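Local coordinates for protein pleckstrin homology domain-containing family A member 8 (Homo sapiens, PDB 5KDI) that probably transfers simple glycosphingolipids between membranes, enclosing them in a pocket of its all-helical GLTP fold, at residues K70-T73 with L74-V78; L199-H203 with G204-D208. The protein carries 2 engineered substitutions. All coordinates share one frame; numbering follows the deposited sequence.

Contact 1 and contact 2 mark two helix ends of the all-helical GLTP fold, in series along the chain: residues 70-78 lead from a loop into the start of helix 74-83, and residues 199-208 finish helix 172-202 and enter the C-terminal tail. Their centres lie about 16 Å apart, yet the two touch through Val78, whose CG1 packs 3.5 Å from CD1 of Leu205 and whose CG2 approaches OH of Tyr200. CD2 of Leu199 packs on both Val78 CG1 and Gln75 CG. The bound glycolipid is about 14 Å from the side chain of Ile77 and 11 Å from that of Tyr200. The two helix ends are thus joined to each other and to helix 93-115 without these two side chains contacting the lipid.

Contact 1: K70-T73 with L74-V78; sequences KFTT and LQKIV. Engineered in segment 70-73: Lys70 (natural residue Glu).
Ile77 N donates to Thr73 O (3.2 Å) in the opening backbone hydrogen bond of helix 74-83, while the extended backbone of Thr73 turns the preceding loop into the helix as its N-cap. The capping bond itself runs from Lys76 N to Thr73 OG1 at 3.1 Å and is fairly straight, with an N-H...O angle of 158°. A chi1 of 68° swings OG1 of Thr73 toward the first turn, and CG of Lys76 also lies against this oxygen. Gln75 bends at chi2 and brings OE1 to 3.7 Å from CB of Thr73; its amide is held by Ser20 O through NE2 and by Ile22 N through OE1, tying the helix start to the N-terminal segment. Phe71 and Ile77 form the apolar side. Their side chains lie nearly perpendicular, and CB of Phe71 meets CG1 of Ile77 at 3.6 Å, while the ring of Phe71 makes an edge-to-face contact with His80. The chain of Lys76 runs alongside Thr72, with CD 3.4 Å from Thr72 OG1. Its chi4 bend turns NZ to a water 3.1 Å away, and that water gives a weak, long hydrogen bond to O of Lys70, an engineered residue.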
loop_
_atom_site.group_PDB
_atom_site.type_symbol
_atom_site.label_atom_id
_atom_site.label_comp_id
_atom_site.label_asym_id
_atom_site.label_seq_id
_atom_site.Cartn_x
_atom_site.Cartn_y
_atom_site.Cartn_z
ATOM N N LYS A 70 -9.687 -1.778 22.379
ATOM C CA LYS A 70 -9.727 -0.357 22.201
ATOM C C LYS A 70 -9.377 0.069 20.781
ATOM O O LYS A 70 -9.908 1.056 20.293
ATOM C CB LYS A 70 -8.812 0.310 23.216
ATOM C CG LYS A 70 -8.850 1.815 23.176
ATOM C CD LYS A 70 -7.944 2.379 24.258
ATOM C CE LYS A 70 -8.238 3.857 24.543
ATOM N NZ LYS A 70 -9.699 4.190 24.628
ATOM N N PHE A 71 -8.505 -0.679 20.129
ATOM C CA PHE A 71 -7.870 -0.225 18.873
ATOM C C PHE A 71 -8.306 -1.077 17.673
ATOM O O PHE A 71 -7.513 -1.414 16.795
ATOM C CB PHE A 71 -6.329 -0.253 19.070
ATOM C CG PHE A 71 -5.837 0.745 20.085
ATOM C CD1 PHE A 71 -6.349 2.048 20.124
ATOM C CD2 PHE A 71 -4.825 0.402 20.938
ATOM C CE1 PHE A 71 -5.855 2.921 21.014
ATOM C CE2 PHE A 71 -4.318 1.286 21.835
ATOM C CZ PHE A 71 -4.805 2.560 21.869
ATOM N N THR A 72 -9.593 -1.392 17.637
ATOM C CA THR A 72 -10.156 -2.227 16.610
ATOM C C THR A 72 -10.120 -1.640 15.200
ATOM O O THR A 72 -10.135 -2.393 14.208
ATOM C CB THR A 72 -11.629 -2.587 16.905
ATOM O OG1 THR A 72 -12.378 -1.385 17.045
ATOM C CG2 THR A 72 -11.740 -3.454 18.209
ATOM N N THR A 73 -9.947 -0.318 15.126
ATOM C CA THR A 73 -9.854 0.346 13.875
ATOM C C THR A 73 -8.677 1.308 13.817
ATOM O O THR A 73 -8.160 1.769 14.825
ATOM C CB THR A 73 -11.119 1.115 13.523
ATOM O OG1 THR A 73 -11.241 2.203 14.425
ATOM C CG2 THR A 73 -12.362 0.215 13.574
ATOM N N LEU A 74 -8.291 1.629 12.594
ATOM C CA LEU A 74 -7.233 2.623 12.384
ATOM C C LEU A 74 -7.614 3.958 13.008
ATOM O O LEU A 74 -6.751 4.669 13.584
ATOM C CB LEU A 74 -6.928 2.757 10.907
ATOM C CG LEU A 74 -6.433 1.552 10.071
ATOM C CD1 LEU A 74 -6.275 1.879 8.584
ATOM C CD2 LEU A 74 -5.190 0.914 10.684
ATOM N N GLN A 75 -8.852 4.365 12.808
ATOM C CA GLN A 75 -9.304 5.633 13.335
ATOM C C GLN A 75 -9.210 5.723 14.866
ATOM O O GLN A 75 -8.816 6.727 15.439
ATOM C CB GLN A 75 -10.693 6.007 12.870
ATOM C CG GLN A 75 -10.848 6.168 11.358
ATOM C CD GLN A 75 -11.365 4.912 10.625
ATOM O OE1 GLN A 75 -10.955 3.766 10.933
ATOM N NE2 GLN A 75 -12.289 5.145 9.685
ATOM N N LYS A 76 -9.538 4.601 15.545
ATOM C CA LYS A 76 -9.420 4.534 16.991
ATOM C C LYS A 76 -7.993 4.720 17.450
ATOM O O LYS A 76 -7.742 5.402 18.455
ATOM C CB LYS A 76 -10.040 3.260 17.524
ATOM C CG LYS A 76 -11.577 3.263 17.455
ATOM C CD LYS A 76 -12.130 1.901 17.880
ATOM C CE LYS A 76 -13.631 1.826 17.886
ATOM N NZ LYS A 76 -14.235 2.618 18.987
ATOM N N ILE A 77 -7.037 4.161 16.709
ATOM C CA ILE A 77 -5.637 4.362 17.045
ATOM C C ILE A 77 -5.231 5.837 16.855
ATOM O O ILE A 77 -4.646 6.434 17.768
ATOM C CB ILE A 77 -4.713 3.442 16.210
ATOM C CG1 ILE A 77 -5.000 1.945 16.540
ATOM C CG2 ILE A 77 -3.235 3.819 16.456
ATOM C CD1 ILE A 77 -4.365 0.884 15.682
ATOM N N VAL A 78 -5.522 6.395 15.693
ATOM C CA VAL A 78 -5.117 7.761 15.376
ATOM C C VAL A 78 -5.772 8.740 16.345
ATOM O O VAL A 78 -5.085 9.635 16.915
ATOM C CB VAL A 78 -5.421 8.111 13.924
ATOM C CG1 VAL A 78 -5.173 9.614 13.670
ATOM C CG2 VAL A 78 -4.550 7.271 12.996
HETATM O O HOH W 1 -13.238 0.553 21.137
#

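Contact 2: L199-H203 with G204-D208; sequences LYEVH and GLESD
Leu205 folds back over the Tyr200 ring: CB of Leu205 reaches CD2 of Tyr200 at 3.5 Å, and CD1 of Leu205 lies over one ring face. CG of Leu205 also meets CB of His203 at 4.0 Å. The carboxylate of Glu206, brought round by a bend at chi2 (-71°), places OE2 3.4 Å from Tyr200 CB. In the Glu201 conformer given, one of two deposited, a water donates to this same OE2 and to OE2 of Glu201, each at 2.6 Å, a bridge that depends on that conformer. The salt bridge from Lys101 NZ probably offsets the charge of Glu206; the same lysine makes a cation-pi contact with Tyr200. Farther along the ring, Tyr200 OH is hydrogen-bonded to Thr94 O, which fixes the phenol against helix 93-115. Two backbone bonds set up this arrangement. Leu205 N donates to Tyr200 O at 2.9 Å, almost straight (172°), whereas Gly204 N reaches Glu201 O at 3.2 Å from above the carbonyl plane. Gly204 turns the chain with a positive phi, and it is the C-prime residue of the Schellman motif that ends helix 172-202.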
loop_
_atom_site.group_PDB
_atom_site.type_symbol
_atom_site.label_atom_id
_atom_site.label_comp_id
_atom_site.label_asym_id
_atom_site.label_seq_id
_atom_site.Cartn_x
_atom_site.Cartn_y
_atom_site.Cartn_z
ATOM N N LEU A 199 -9.740 11.874 7.506
ATOM C CA LEU A 199 -9.365 11.825 8.893
ATOM C C LEU A 199 -8.134 12.731 9.108
ATOM O O LEU A 199 -8.098 13.539 10.037
ATOM C CB LEU A 199 -9.092 10.399 9.307
ATOM C CG LEU A 199 -8.574 10.203 10.736
ATOM C CD1 LEU A 199 -9.713 10.283 11.738
ATOM C CD2 LEU A 199 -7.873 8.810 10.834
ATOM N N TYR A 200 -7.112 12.535 8.267
ATOM C CA TYR A 200 -5.891 13.337 8.407
ATOM C C TYR A 200 -6.126 14.842 8.151
ATOM O O TYR A 200 -5.625 15.663 8.901
ATOM C CB TYR A 200 -4.769 12.755 7.595
ATOM C CG TYR A 200 -4.057 11.596 8.282
ATOM C CD1 TYR A 200 -4.706 10.399 8.575
ATOM C CD2 TYR A 200 -2.728 11.692 8.650
ATOM C CE1 TYR A 200 -4.070 9.354 9.196
ATOM C CE2 TYR A 200 -2.064 10.639 9.233
ATOM C CZ TYR A 200 -2.743 9.489 9.584
ATOM O OH TYR A 200 -2.125 8.456 10.204
ATOM N N GLU A 201 -6.896 15.171 7.119
ATOM C CA GLU A 201 -7.197 16.548 6.817
ATOM C C GLU A 201 -7.947 17.217 7.974
ATOM O O GLU A 201 -7.582 18.332 8.361
ATOM C CB GLU A 201 -7.925 16.694 5.486
ATOM C CG GLU A 201 -7.107 16.153 4.297
ATOM C CD GLU A 201 -7.960 15.766 3.075
ATOM O OE1 GLU A 201 -9.156 16.123 3.044
ATOM O OE2 GLU A 201 -7.428 15.081 2.157
ATOM N N VAL A 202 -9.007 16.573 8.447
ATOM C CA VAL A 202 -9.870 17.159 9.450
ATOM C C VAL A 202 -9.137 17.430 10.784
ATOM O O VAL A 202 -9.410 18.428 11.446
ATOM C CB VAL A 202 -11.163 16.329 9.683
ATOM C CG1 VAL A 202 -11.988 16.897 10.830
ATOM C CG2 VAL A 202 -12.029 16.346 8.447
ATOM N N HIS A 203 -8.177 16.577 11.123
ATOM C CA HIS A 203 -7.481 16.676 12.395
ATOM C C HIS A 203 -6.124 17.353 12.229
ATOM O O HIS A 203 -5.344 17.403 13.163
ATOM C CB HIS A 203 -7.372 15.336 13.018
ATOM C CG HIS A 203 -8.709 14.765 13.393
ATOM N ND1 HIS A 203 -9.378 15.146 14.510
ATOM C CD2 HIS A 203 -9.541 13.909 12.695
ATOM C CE1 HIS A 203 -10.565 14.481 14.574
ATOM N NE2 HIS A 203 -10.689 13.743 13.444
ATOM N N GLY A 204 -5.822 17.863 11.042
ATOM C CA GLY A 204 -4.614 18.684 10.890
ATOM C C GLY A 204 -3.328 17.830 10.943
ATOM O O GLY A 204 -2.287 18.343 11.403
ATOM N N LEU A 205 -3.396 16.563 10.455
ATOM C CA LEU A 205 -2.311 15.587 10.594
ATOM C C LEU A 205 -1.506 15.388 9.306
ATOM O O LEU A 205 -0.591 14.550 9.288
ATOM C CB LEU A 205 -2.863 14.249 11.088
ATOM C CG LEU A 205 -3.577 14.207 12.393
ATOM C CD1 LEU A 205 -4.263 12.856 12.637
ATOM C CD2 LEU A 205 -2.710 14.693 13.524
ATOM N N GLU A 206 -1.877 16.059 8.202
ATOM C CA GLU A 206 -1.147 16.014 6.928
ATOM C C GLU A 206 0.088 16.865 6.974
ATOM O O GLU A 206 0.057 17.996 6.601
ATOM C CB GLU A 206 -2.001 16.510 5.743
ATOM C CG GLU A 206 -3.051 15.553 5.357
ATOM C CD GLU A 206 -2.544 14.251 4.660
ATOM O OE1 GLU A 206 -1.356 14.049 4.312
ATOM O OE2 GLU A 206 -3.411 13.418 4.515
ATOM N N SER A 207 1.183 16.273 7.371
ATOM C CA SER A 207 2.475 16.943 7.535
ATOM C C SER A 207 3.137 17.395 6.188
ATOM O O SER A 207 3.097 16.703 5.165
ATOM C CB SER A 207 3.484 16.006 8.196
ATOM O OG SER A 207 4.805 16.492 8.011
ATOM N N ASP A 208 3.749 18.559 6.201
ATOM C CA ASP A 208 4.343 19.079 4.952
ATOM C C ASP A 208 5.834 18.687 4.836
ATOM O O ASP A 208 6.480 18.948 3.839
ATOM C CB ASP A 208 4.060 20.592 4.764
ATOM C CG ASP A 208 4.461 21.472 5.986
ATOM O OD1 ASP A 208 3.534 22.040 6.628
ATOM O OD2 ASP A 208 5.684 21.630 6.271
HETATM O O HOH W 2 -5.051 14.269 2.719
#